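Local coordinates for type III secretion system effector protein ExoU (Pseudomonas fluorescens, PDB 4QMK) that probably cleaves membrane phospholipids as a patatin-like enzyme injected through a type III secretion system, with a phosphatidylinositol 4,5-bisphosphate-binding domain directing it to the plasma membrane, at residues 69-74 and 82-87; 105-110 and 275-280; 109-114 and 186-191; 142-147 and 168-173. All blocks are in the same frame, centred on the assembly; numbering follows the deposited sequence.

Contact 1: 69-74 and 82-87; sequences LVLSGG and PGMVQA
Met-84 reaches off its helix and lays the end of its side chain against Leu-71 and Leu-69, two residues on the same face of the strand opposite. The terminal methyl does the closest work: CE of Met-84 lies 3.5 Å from CD2 of Leu-71, the two side chains crossing at a slant. One atom further back, the sulfur SD of Met-84 meets CD1 of Leu-69 at 3.9 Å, so each leucine has its own part of the thioether. Met-84 manages this because CG stands opposite the backbone N (chi1 177°) and the chain then folds twice, with chi2 at -89° and chi3 near -64°, which lays the S-methyl bond roughly along the strand, SD by Leu-69 and CE by Leu-71. The backbones stay well apart, with CA of Leu-71 10.3 Å from CA of Met-84, and side chains alone fill the gap. No hydrogen bond crosses; all three residues are buried, and the attraction is dispersion between branched methyls and a flexible thioether. Just past the leucines, Gly-73 and Gly-74 begin the glycine-rich turn that in patatin-like phospholipases supplies the oxyanion hole, probably here too. The pair joins the first strand and the helix of a beta-alpha-beta unit. Strand 68-72 runs parallel between strands 99-103 and 332-337 in the mixed sheet; Leu-69 and Leu-71 also touch Val-335, while helix 81-90 is covered on other sides by helix 119-127, through Phe-122 and Ala-119, and by helix 408-431.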
loop_
_atom_site.group_PDB
_atom_site.type_symbol
_atom_site.label_atom_id
_atom_site.label_comp_id
_atom_site.label_asym_id
_atom_site.label_seq_id
_atom_site.Cartn_x
_atom_site.Cartn_y
_atom_site.Cartn_z
ATOM N N LEU A 69 5.626 -12.209 24.258
ATOM C CA LEU A 69 6.602 -11.522 25.121
ATOM C C LEU A 69 6.339 -10.041 24.934
ATOM O O LEU A 69 6.345 -9.543 23.798
ATOM C CB LEU A 69 8.011 -11.876 24.697
ATOM C CG LEU A 69 9.176 -11.207 25.390
ATOM C CD1 LEU A 69 9.171 -11.401 26.906
ATOM C CD2 LEU A 69 10.462 -11.801 24.823
ATOM N N VAL A 70 6.042 -9.338 26.013
ATOM C CA VAL A 70 5.751 -7.919 25.895
ATOM C C VAL A 70 6.822 -7.142 26.610
ATOM O O VAL A 70 6.993 -7.321 27.809
ATOM C CB VAL A 70 4.374 -7.559 26.557
ATOM C CG1 VAL A 70 4.068 -6.094 26.399
ATOM C CG2 VAL A 70 3.239 -8.384 25.941
ATOM N N LEU A 71 7.496 -6.246 25.915
ATOM C CA LEU A 71 8.565 -5.380 26.541
ATOM C C LEU A 71 8.111 -3.929 26.692
ATOM O O LEU A 71 8.024 -3.216 25.714
ATOM C CB LEU A 71 9.859 -5.434 25.695
ATOM C CG LEU A 71 10.319 -6.849 25.332
ATOM C CD1 LEU A 71 11.588 -6.861 24.549
ATOM C CD2 LEU A 71 10.528 -7.646 26.592
ATOM N N SER A 72 7.874 -3.486 27.922
ATOM C CA SER A 72 7.424 -2.097 28.217
ATOM C C SER A 72 8.641 -1.275 28.453
ATOM O O SER A 72 9.027 -1.017 29.562
ATOM C CB SER A 72 6.558 -2.145 29.462
ATOM O OG SER A 72 5.719 -3.290 29.378
ATOM N N GLY A 73 9.258 -0.876 27.376
ATOM C CA GLY A 73 10.626 -0.424 27.408
ATOM C C GLY A 73 11.015 0.899 27.964
ATOM O O GLY A 73 10.208 1.662 28.496
ATOM N N GLY A 74 12.319 1.126 27.834
ATOM C CA GLY A 74 13.047 2.289 28.348
ATOM C C GLY A 74 14.401 2.062 27.732
ATOM O O GLY A 74 14.701 0.958 27.263
ATOM N N PRO A 82 18.836 -8.483 28.585
ATOM C CA PRO A 82 19.574 -9.683 28.212
ATOM C C PRO A 82 19.391 -10.840 29.180
ATOM O O PRO A 82 19.243 -11.981 28.735
ATOM C CB PRO A 82 21.013 -9.199 28.181
ATOM C CG PRO A 82 20.886 -7.815 27.666
ATOM C CD PRO A 82 19.655 -7.276 28.382
ATOM N N GLY A 83 19.350 -10.569 30.473
ATOM C CA GLY A 83 19.097 -11.655 31.432
ATOM C C GLY A 83 17.691 -12.288 31.243
ATOM O O GLY A 83 17.490 -13.519 31.412
ATOM N N MET A 84 16.724 -11.461 30.883
ATOM C CA MET A 84 15.397 -11.975 30.640
ATOM C C MET A 84 15.446 -12.981 29.462
ATOM O O MET A 84 14.814 -14.055 29.510
ATOM C CB MET A 84 14.448 -10.802 30.420
ATOM C CG MET A 84 13.036 -11.168 30.087
ATOM S SD MET A 84 12.811 -11.357 28.331
ATOM C CE MET A 84 13.147 -9.661 27.855
ATOM N N VAL A 85 16.205 -12.660 28.430
ATOM C CA VAL A 85 16.312 -13.579 27.304
ATOM C C VAL A 85 17.132 -14.853 27.643
ATOM O O VAL A 85 16.848 -15.957 27.123
ATOM C CB VAL A 85 16.982 -12.909 26.120
ATOM C CG1 VAL A 85 17.074 -13.879 24.934
ATOM C CG2 VAL A 85 16.228 -11.650 25.765
ATOM N N GLN A 86 18.155 -14.696 28.489
ATOM C CA GLN A 86 18.908 -15.831 28.933
ATOM C C GLN A 86 17.964 -16.802 29.623
ATOM O O GLN A 86 17.919 -17.981 29.281
ATOM C CB GLN A 86 20.046 -15.401 29.860
ATOM C CG GLN A 86 21.120 -14.599 29.167
ATOM C CD GLN A 86 21.848 -13.654 30.110
ATOM O OE1 GLN A 86 21.945 -13.908 31.317
ATOM N NE2 GLN A 86 22.419 -12.586 29.556
ATOM N N ALA A 87 17.194 -16.289 30.573
ATOM C CA ALA A 87 16.184 -17.085 31.313
ATOM C C ALA A 87 15.207 -17.785 30.402
ATOM O O ALA A 87 14.897 -18.926 30.628
ATOM C CB ALA A 87 15.417 -16.206 32.279
#

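Contact 2: 105-110 and 275-280; sequences AGAICA and LISGAL
Ala-107 and Ser-277 meet with no ring, carboxylate or side-chain amide between them, so the flat groups here are backbone peptides, and none of these stacks on another or is bonded across the gap. The backbones come nearest at Ala-105, whose peptide N lies 4.4 Å from CA of Gly-278; CA of Ala-105 and CA of Gly-278 are 4.6 Å apart. Two residues on, at Ala-107, CB rests against the serine side chain, 3.6 Å from OG of Ser-277 and 3.9 Å from its CB. Ser-277 holds OG opposite its own backbone N (chi1 174°), and the hydroxyl thus passes beside the alanine methyl on its way to partners beyond: it is hydrogen-bonded to the carbonyl oxygens of Thr-246 and Ser-104. Ile-245 of strand 242-251 touches both Ala-107 and Ser-277. Gly-106 closes the Gly-x-Ser-x-Gly pattern of Gly-102, Ser-104 and Gly-106, the tight strand-to-helix turn that in patatin-like enzymes carries the nucleophilic serine; Ser-104 probably has that place here. Helix 270-278 ends beside this turn, Ala-279 being the first residue to leave helical geometry. Chemically the contact is van der Waals between very small groups, with one buried hydroxyl spent elsewhere. Having a single hydrogen to offer two carbonyl oxygens, Ser-277 would have to share or alternate it, and its bond to Ser-104 O ties it to the main chain of the probable nucleophile, consistent with a second-shell role.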
loop_
_atom_site.group_PDB
_atom_site.type_symbol
_atom_site.label_atom_id
_atom_site.label_comp_id
_atom_site.label_asym_id
_atom_site.label_seq_id
_atom_site.Cartn_x
_atom_site.Cartn_y
_atom_site.Cartn_z
ATOM N N ALA A 105 10.857 2.729 23.896
ATOM C CA ALA A 105 12.242 2.339 23.587
ATOM C C ALA A 105 12.514 0.820 23.625
ATOM O O ALA A 105 13.639 0.385 23.387
ATOM C CB ALA A 105 13.203 3.097 24.491
ATOM N N GLY A 106 11.490 0.022 23.953
ATOM C CA GLY A 106 11.581 -1.461 23.975
ATOM C C GLY A 106 11.332 -2.014 22.591
ATOM O O GLY A 106 11.440 -3.227 22.334
ATOM N N ALA A 107 10.963 -1.127 21.691
ATOM C CA ALA A 107 10.746 -1.507 20.346
ATOM C C ALA A 107 12.036 -2.061 19.697
ATOM O O ALA A 107 12.009 -3.088 19.009
ATOM C CB ALA A 107 10.148 -0.340 19.563
ATOM N N ILE A 108 13.135 -1.396 19.946
ATOM C CA ILE A 108 14.449 -1.822 19.457
ATOM C C ILE A 108 14.729 -3.281 19.805
ATOM O O ILE A 108 15.012 -4.120 18.930
ATOM C CB ILE A 108 15.558 -1.030 20.141
ATOM C CG1 ILE A 108 15.430 0.453 19.863
ATOM C CG2 ILE A 108 16.931 -1.543 19.707
ATOM C CD1 ILE A 108 16.374 1.280 20.717
ATOM N N CYS A 109 14.611 -3.573 21.087
ATOM C CA CYS A 109 14.863 -4.867 21.599
ATOM C C CYS A 109 13.873 -5.838 20.974
ATOM O O CYS A 109 14.259 -6.891 20.440
ATOM C CB CYS A 109 14.856 -4.714 23.132
ATOM S SG CYS A 109 15.801 -3.324 23.826
ATOM N N ALA A 110 12.592 -5.479 20.960
ATOM C CA ALA A 110 11.611 -6.344 20.402
ATOM C C ALA A 110 11.965 -6.679 18.969
ATOM O O ALA A 110 11.859 -7.817 18.568
ATOM C CB ALA A 110 10.264 -5.704 20.455
ATOM N N LEU A 275 12.326 3.376 15.453
ATOM C CA LEU A 275 12.845 4.694 15.669
ATOM C C LEU A 275 11.691 5.620 16.047
ATOM O O LEU A 275 11.814 6.436 16.973
ATOM C CB LEU A 275 13.523 5.204 14.402
ATOM C CG LEU A 275 13.960 6.676 14.387
ATOM C CD1 LEU A 275 15.193 6.877 15.266
ATOM C CD2 LEU A 275 14.298 7.056 12.951
ATOM N N ILE A 276 10.594 5.509 15.285
ATOM C CA ILE A 276 9.415 6.363 15.465
ATOM C C ILE A 276 8.892 6.105 16.859
ATOM O O ILE A 276 8.589 7.023 17.639
ATOM C CB ILE A 276 8.259 5.967 14.520
ATOM C CG1 ILE A 276 8.713 5.879 13.063
ATOM C CG2 ILE A 276 7.056 6.903 14.714
ATOM C CD1 ILE A 276 8.438 7.064 12.226
ATOM N N SER A 277 8.801 4.833 17.163
ATOM C CA SER A 277 8.270 4.431 18.418
ATOM C C SER A 277 9.006 5.074 19.539
ATOM O O SER A 277 8.414 5.607 20.445
ATOM C CB SER A 277 8.331 2.923 18.525
ATOM O OG SER A 277 7.950 2.509 19.801
ATOM N N GLY A 278 10.324 5.048 19.471
ATOM C CA GLY A 278 11.128 5.592 20.535
ATOM C C GLY A 278 11.112 7.106 20.651
ATOM O O GLY A 278 11.401 7.633 21.697
ATOM N N ALA A 279 10.782 7.806 19.579
ATOM C CA ALA A 279 10.810 9.255 19.580
ATOM C C ALA A 279 9.493 9.900 19.713
ATOM O O ALA A 279 9.373 11.050 19.305
ATOM C CB ALA A 279 11.314 9.723 18.251
ATOM N N LEU A 280 8.446 9.205 20.125
ATOM C CA LEU A 280 7.128 9.905 20.115
ATOM C C LEU A 280 7.086 11.217 20.955
ATOM O O LEU A 280 7.706 11.313 22.025
ATOM C CB LEU A 280 6.017 8.945 20.452
ATOM C CG LEU A 280 5.934 7.943 19.333
ATOM C CD1 LEU A 280 5.242 6.704 19.779
ATOM C CD2 LEU A 280 5.204 8.560 18.189
#

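Contact 3: 109-114 and 186-191; sequences CAALLA and DLIRNE
Leu-112 and Ala-111 form the close side of this contact, lying against Ile-188 and the base of Glu-191. CD2 of Leu-112 sits 4.0 Å from CB of Glu-191, the two side chains slanting past each other, and the same methyl is 4.5 Å from CG2 of Ile-188. That CG2 branch also takes CB of Ala-111, at 4.1 Å; it stands opposite the backbone N of Ile-188, while CG1 lies beside the backbone N and opposite the carbonyl carbon (chi1 -63°). One isoleucine methyl is therefore flanked by two residues of the helix opposite. Leu-125 of helix 119-127 touches both Leu-112 and Glu-191.

The looser side begins where the partly exposed Glu-191 bends at chi2 (-67°) and leads its carboxylate away, so only its aliphatic base packs; Asn-190, next to it in the chain, is exposed. Arg-189, on the far face of helix 186-191, is instead buried and held by carboxylates: its guanidinium presents an edge to OD1 of Asp-186, NH1 standing 3.4 Å off in a salt bridge whose hydrogen bond is weak and bent, while NH2 pairs with Asp-269 and Glu-185.

The two helical segments run almost parallel, 12° between directions and 9.9 Å between axes. Helix 107-114 follows the probable nucleophile elbow and rests on Leu-243 of strand 242-251; helix 183-201 packs beside it as a further layer, consistent with the layered alpha/beta core of patatin-like enzymes.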
loop_
_atom_site.group_PDB
_atom_site.type_symbol
_atom_site.label_atom_id
_atom_site.label_comp_id
_atom_site.label_asym_id
_atom_site.label_seq_id
_atom_site.Cartn_x
_atom_site.Cartn_y
_atom_site.Cartn_z
ATOM N N CYS A 109 14.611 -3.573 21.087
ATOM C CA CYS A 109 14.863 -4.867 21.599
ATOM C C CYS A 109 13.873 -5.838 20.974
ATOM O O CYS A 109 14.259 -6.891 20.440
ATOM C CB CYS A 109 14.856 -4.714 23.132
ATOM S SG CYS A 109 15.801 -3.324 23.826
ATOM N N ALA A 110 12.592 -5.479 20.960
ATOM C CA ALA A 110 11.611 -6.344 20.402
ATOM C C ALA A 110 11.965 -6.679 18.969
ATOM O O ALA A 110 11.859 -7.817 18.568
ATOM C CB ALA A 110 10.264 -5.704 20.455
ATOM N N ALA A 111 12.396 -5.689 18.202
ATOM C CA ALA A 111 12.746 -5.951 16.820
ATOM C C ALA A 111 13.939 -6.916 16.733
ATOM O O ALA A 111 13.911 -7.891 15.945
ATOM C CB ALA A 111 13.013 -4.678 16.064
ATOM N N LEU A 112 14.958 -6.702 17.566
ATOM C CA LEU A 112 16.112 -7.605 17.514
ATOM C C LEU A 112 15.696 -9.034 17.832
ATOM O O LEU A 112 16.078 -9.974 17.149
ATOM C CB LEU A 112 17.208 -7.132 18.443
ATOM C CG LEU A 112 17.872 -5.799 18.053
ATOM C CD1 LEU A 112 19.011 -5.445 19.000
ATOM C CD2 LEU A 112 18.389 -5.878 16.637
ATOM N N LEU A 113 14.864 -9.203 18.837
ATOM C CA LEU A 113 14.414 -10.561 19.215
ATOM C C LEU A 113 13.470 -11.186 18.196
ATOM O O LEU A 113 13.586 -12.337 17.913
ATOM C CB LEU A 113 13.773 -10.581 20.596
ATOM C CG LEU A 113 14.699 -10.258 21.766
ATOM C CD1 LEU A 113 13.974 -10.094 23.089
ATOM C CD2 LEU A 113 15.721 -11.349 21.902
ATOM N N ALA A 114 12.604 -10.411 17.588
ATOM C CA ALA A 114 11.684 -10.977 16.666
ATOM C C ALA A 114 12.407 -11.509 15.459
ATOM O O ALA A 114 11.912 -12.414 14.783
ATOM C CB ALA A 114 10.623 -9.966 16.253
ATOM N N ASP A 186 19.697 1.959 11.336
ATOM C CA ASP A 186 20.637 1.197 10.513
ATOM C C ASP A 186 21.162 -0.019 11.281
ATOM O O ASP A 186 21.103 -1.161 10.792
ATOM C CB ASP A 186 21.833 2.062 10.125
ATOM C CG ASP A 186 21.446 3.289 9.290
ATOM O OD1 ASP A 186 20.290 3.368 8.774
ATOM O OD2 ASP A 186 22.339 4.175 9.150
ATOM N N LEU A 187 21.690 0.232 12.478
ATOM C CA LEU A 187 22.127 -0.839 13.342
ATOM C C LEU A 187 21.040 -1.919 13.422
ATOM O O LEU A 187 21.291 -3.085 13.143
ATOM C CB LEU A 187 22.402 -0.297 14.718
ATOM C CG LEU A 187 22.557 -1.434 15.742
ATOM C CD1 LEU A 187 24.001 -1.535 16.217
ATOM C CD2 LEU A 187 21.654 -1.267 16.965
ATOM N N ILE A 188 19.830 -1.515 13.791
ATOM C CA ILE A 188 18.725 -2.444 13.878
ATOM C C ILE A 188 18.536 -3.159 12.543
ATOM O O ILE A 188 18.428 -4.383 12.497
ATOM C CB ILE A 188 17.399 -1.740 14.278
ATOM C CG1 ILE A 188 17.522 -1.132 15.671
ATOM C CG2 ILE A 188 16.209 -2.709 14.322
ATOM C CD1 ILE A 188 16.258 -0.415 16.123
ATOM N N ARG A 189 18.485 -2.401 11.461
ATOM C CA ARG A 189 18.230 -2.998 10.162
ATOM C C ARG A 189 19.314 -3.985 9.723
ATOM O O ARG A 189 18.991 -5.032 9.149
ATOM C CB ARG A 189 18.034 -1.925 9.109
ATOM C CG ARG A 189 17.922 -2.475 7.695
ATOM C CD ARG A 189 17.443 -1.469 6.660
ATOM N NE ARG A 189 16.423 -0.588 7.201
ATOM C CZ ARG A 189 16.671 0.614 7.716
ATOM N NH1 ARG A 189 17.912 1.124 7.725
ATOM N NH2 ARG A 189 15.659 1.322 8.206
ATOM N N ASN A 190 20.581 -3.669 10.000
ATOM C CA ASN A 190 21.674 -4.581 9.656
ATOM C C ASN A 190 21.588 -5.852 10.483
ATOM O O ASN A 190 21.647 -6.965 9.942
ATOM C CB ASN A 190 23.056 -3.932 9.846
ATOM C CG ASN A 190 23.288 -2.767 8.900
ATOM O OD1 ASN A 190 22.780 -2.753 7.776
ATOM N ND2 ASN A 190 24.072 -1.784 9.344
ATOM N N GLU A 191 21.446 -5.683 11.783
ATOM C CA GLU A 191 21.421 -6.808 12.702
ATOM C C GLU A 191 20.241 -7.752 12.455
ATOM O O GLU A 191 20.408 -8.982 12.518
ATOM C CB GLU A 191 21.448 -6.306 14.136
ATOM C CG GLU A 191 22.727 -5.568 14.480
ATOM C CD GLU A 191 23.931 -6.486 14.486
ATOM O OE1 GLU A 191 23.816 -7.615 15.031
ATOM O OE2 GLU A 191 24.984 -6.074 13.913
#

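Contact 4: 142-147 and 168-173; sequences TAWLQE and QLLLTL
Trp-144 supplies most of the apolar contact, meeting Leu-173 and Leu-170 with the six-membered end of its indole. CH2 of Trp-144 stands 3.8 Å from CD1 of Leu-173, the side chains crossing at about a right angle. CD2 of Leu-170 arrives at the ring edge, near its plane, 4.2 Å from CZ3 of Trp-144. The same methyl also touches CD2 of Leu-145, at 4.3 Å, so it bridges two neighbours on one helix. The indole gets there because its CG points opposite the backbone N, with chi1 at 180°. Helices 140-157 and 166-173 are successive helices joined by a loop, their short segments crossing at 130° with 13.0 Å between axes; long side chains span that separation, and Ile-276 of helix 270-278 reaches both Leu-145 and Leu-170. No hydrogen bond crosses between the two segments. Within helix 166-173, OG1 of Thr-172 makes a weak hydrogen bond to O of Leu-169, at 3.4 Å. NE1 of Trp-144 is hydrogen-bonded to Ser-158 of the second subunit. Across that interface Leu-169 packs on Leu-169 of the second subunit, Thr-172 on its Thr-172, and Leu-173 on its Leu-155.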
loop_
_atom_site.group_PDB
_atom_site.type_symbol
_atom_site.label_atom_id
_atom_site.label_comp_id
_atom_site.label_asym_id
_atom_site.label_seq_id
_atom_site.Cartn_x
_atom_site.Cartn_y
_atom_site.Cartn_z
ATOM N N THR A 142 13.032 12.309 14.107
ATOM C CA THR A 142 12.619 12.574 15.463
ATOM C C THR A 142 12.185 14.013 15.601
ATOM O O THR A 142 11.131 14.303 16.140
ATOM C CB THR A 142 13.783 12.359 16.468
ATOM O OG1 THR A 142 14.261 11.002 16.399
ATOM C CG2 THR A 142 13.325 12.693 17.917
ATOM N N ALA A 143 13.015 14.909 15.107
ATOM C CA ALA A 143 12.762 16.310 15.227
ATOM C C ALA A 143 11.436 16.635 14.604
ATOM O O ALA A 143 10.631 17.355 15.169
ATOM C CB ALA A 143 13.872 17.095 14.550
ATOM N N TRP A 144 11.214 16.117 13.414
ATOM C CA TRP A 144 9.971 16.377 12.732
ATOM C C TRP A 144 8.763 15.960 13.569
ATOM O O TRP A 144 7.726 16.645 13.562
ATOM C CB TRP A 144 9.934 15.658 11.401
ATOM C CG TRP A 144 8.685 15.901 10.675
ATOM C CD1 TRP A 144 8.399 16.964 9.888
ATOM C CD2 TRP A 144 7.540 15.061 10.658
ATOM N NE1 TRP A 144 7.123 16.849 9.370
ATOM C CE2 TRP A 144 6.575 15.682 9.828
ATOM C CE3 TRP A 144 7.240 13.843 11.243
ATOM C CZ2 TRP A 144 5.326 15.121 9.572
ATOM C CZ3 TRP A 144 5.977 13.281 11.004
ATOM C CH2 TRP A 144 5.037 13.929 10.178
ATOM N N LEU A 145 8.886 14.848 14.277
ATOM C CA LEU A 145 7.809 14.406 15.092
ATOM C C LEU A 145 7.427 15.386 16.177
ATOM O O LEU A 145 6.237 15.541 16.443
ATOM C CB LEU A 145 8.082 13.028 15.647
ATOM C CG LEU A 145 7.785 11.956 14.616
ATOM C CD1 LEU A 145 8.553 10.695 14.926
ATOM C CD2 LEU A 145 6.287 11.692 14.552
ATOM N N GLN A 146 8.386 16.074 16.797
ATOM C CA GLN A 146 7.991 17.110 17.784
ATOM C C GLN A 146 7.262 18.274 17.122
ATOM O O GLN A 146 6.156 18.619 17.531
ATOM C CB GLN A 146 9.150 17.644 18.607
ATOM C CG GLN A 146 9.460 16.839 19.868
ATOM C CD GLN A 146 10.289 15.589 19.587
ATOM O OE1 GLN A 146 11.148 15.585 18.697
ATOM N NE2 GLN A 146 10.074 14.536 20.375
ATOM N N GLU A 147 7.842 18.831 16.063
ATOM C CA GLU A 147 7.250 20.001 15.406
ATOM C C GLU A 147 5.888 19.738 14.763
ATOM O O GLU A 147 4.985 20.570 14.860
ATOM C CB GLU A 147 8.195 20.595 14.366
ATOM C CG GLU A 147 9.379 21.356 14.970
ATOM C CD GLU A 147 10.582 20.466 15.297
ATOM O OE1 GLU A 147 11.161 19.896 14.344
ATOM O OE2 GLU A 147 10.985 20.366 16.490
ATOM N N GLN A 168 -0.635 4.635 10.112
ATOM C CA GLN A 168 -0.835 4.637 8.663
ATOM C C GLN A 168 -0.440 5.949 8.007
ATOM O O GLN A 168 0.175 5.976 6.943
ATOM C CB GLN A 168 -2.245 4.179 8.344
ATOM C CG GLN A 168 -2.334 2.670 8.536
ATOM C CD GLN A 168 -3.720 2.146 8.725
ATOM O OE1 GLN A 168 -4.632 2.870 9.101
ATOM N NE2 GLN A 168 -3.879 0.870 8.509
ATOM N N LEU A 169 -0.731 7.039 8.673
ATOM C CA LEU A 169 -0.266 8.325 8.217
ATOM C C LEU A 169 1.241 8.442 8.253
ATOM O O LEU A 169 1.813 8.937 7.325
ATOM C CB LEU A 169 -0.799 9.421 9.093
ATOM C CG LEU A 169 -1.792 10.377 8.475
ATOM C CD1 LEU A 169 -1.910 11.592 9.389
ATOM C CD2 LEU A 169 -1.301 10.813 7.099
ATOM N N LEU A 170 1.868 8.001 9.346
ATOM C CA LEU A 170 3.306 8.147 9.543
ATOM C C LEU A 170 4.055 7.328 8.549
ATOM O O LEU A 170 5.087 7.766 8.005
ATOM C CB LEU A 170 3.696 7.742 10.965
ATOM C CG LEU A 170 3.036 8.609 12.020
ATOM C CD1 LEU A 170 3.386 8.138 13.405
ATOM C CD2 LEU A 170 3.446 10.029 11.860
ATOM N N LEU A 171 3.550 6.122 8.316
ATOM C CA LEU A 171 4.107 5.253 7.291
ATOM C C LEU A 171 4.302 6.037 6.006
ATOM O O LEU A 171 5.389 6.076 5.486
ATOM C CB LEU A 171 3.168 4.077 7.041
ATOM C CG LEU A 171 3.445 3.293 5.765
ATOM C CD1 LEU A 171 4.863 2.797 5.790
ATOM C CD2 LEU A 171 2.501 2.116 5.655
ATOM N N THR A 172 3.254 6.711 5.518
ATOM C CA THR A 172 3.357 7.411 4.233
ATOM C C THR A 172 3.998 8.789 4.317
ATOM O O THR A 172 4.423 9.299 3.307
ATOM C CB THR A 172 2.026 7.542 3.472
ATOM O OG1 THR A 172 1.301 8.642 3.974
ATOM C CG2 THR A 172 1.170 6.264 3.534
ATOM N N LEU A 173 4.066 9.390 5.497
ATOM C CA LEU A 173 4.759 10.684 5.663
ATOM C C LEU A 173 6.247 10.523 5.950
ATOM O O LEU A 173 7.030 11.429 5.682
ATOM C CB LEU A 173 4.158 11.509 6.812
ATOM C CG LEU A 173 2.747 12.030 6.567
ATOM C CD1 LEU A 173 2.259 12.836 7.748
ATOM C CD2 LEU A 173 2.739 12.862 5.304
#

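From the N terminus, contact 1 closes first, with seven residues between its segments on strand 68-72 and helix 81-90. It is finished before the others open. Contacts 2 and 3 both set out from helix 107-114, sharing Cys-109 and Ala-110: contact 3 returns at 186-191, contact 2 only at 275-280, so the loop of the former lies within that of the latter. Contact 4 closes inside both, and none cross. Contact 1 touches contact 2 through Gly-74 and Leu-71, and contact 3 through Leu-71, Leu-69 and Val-85, while contact 2 meets contact 4 through Ile-276 and Ala-279. The probable active-site core is thereby linked stepwise to the helices at the subunit interface.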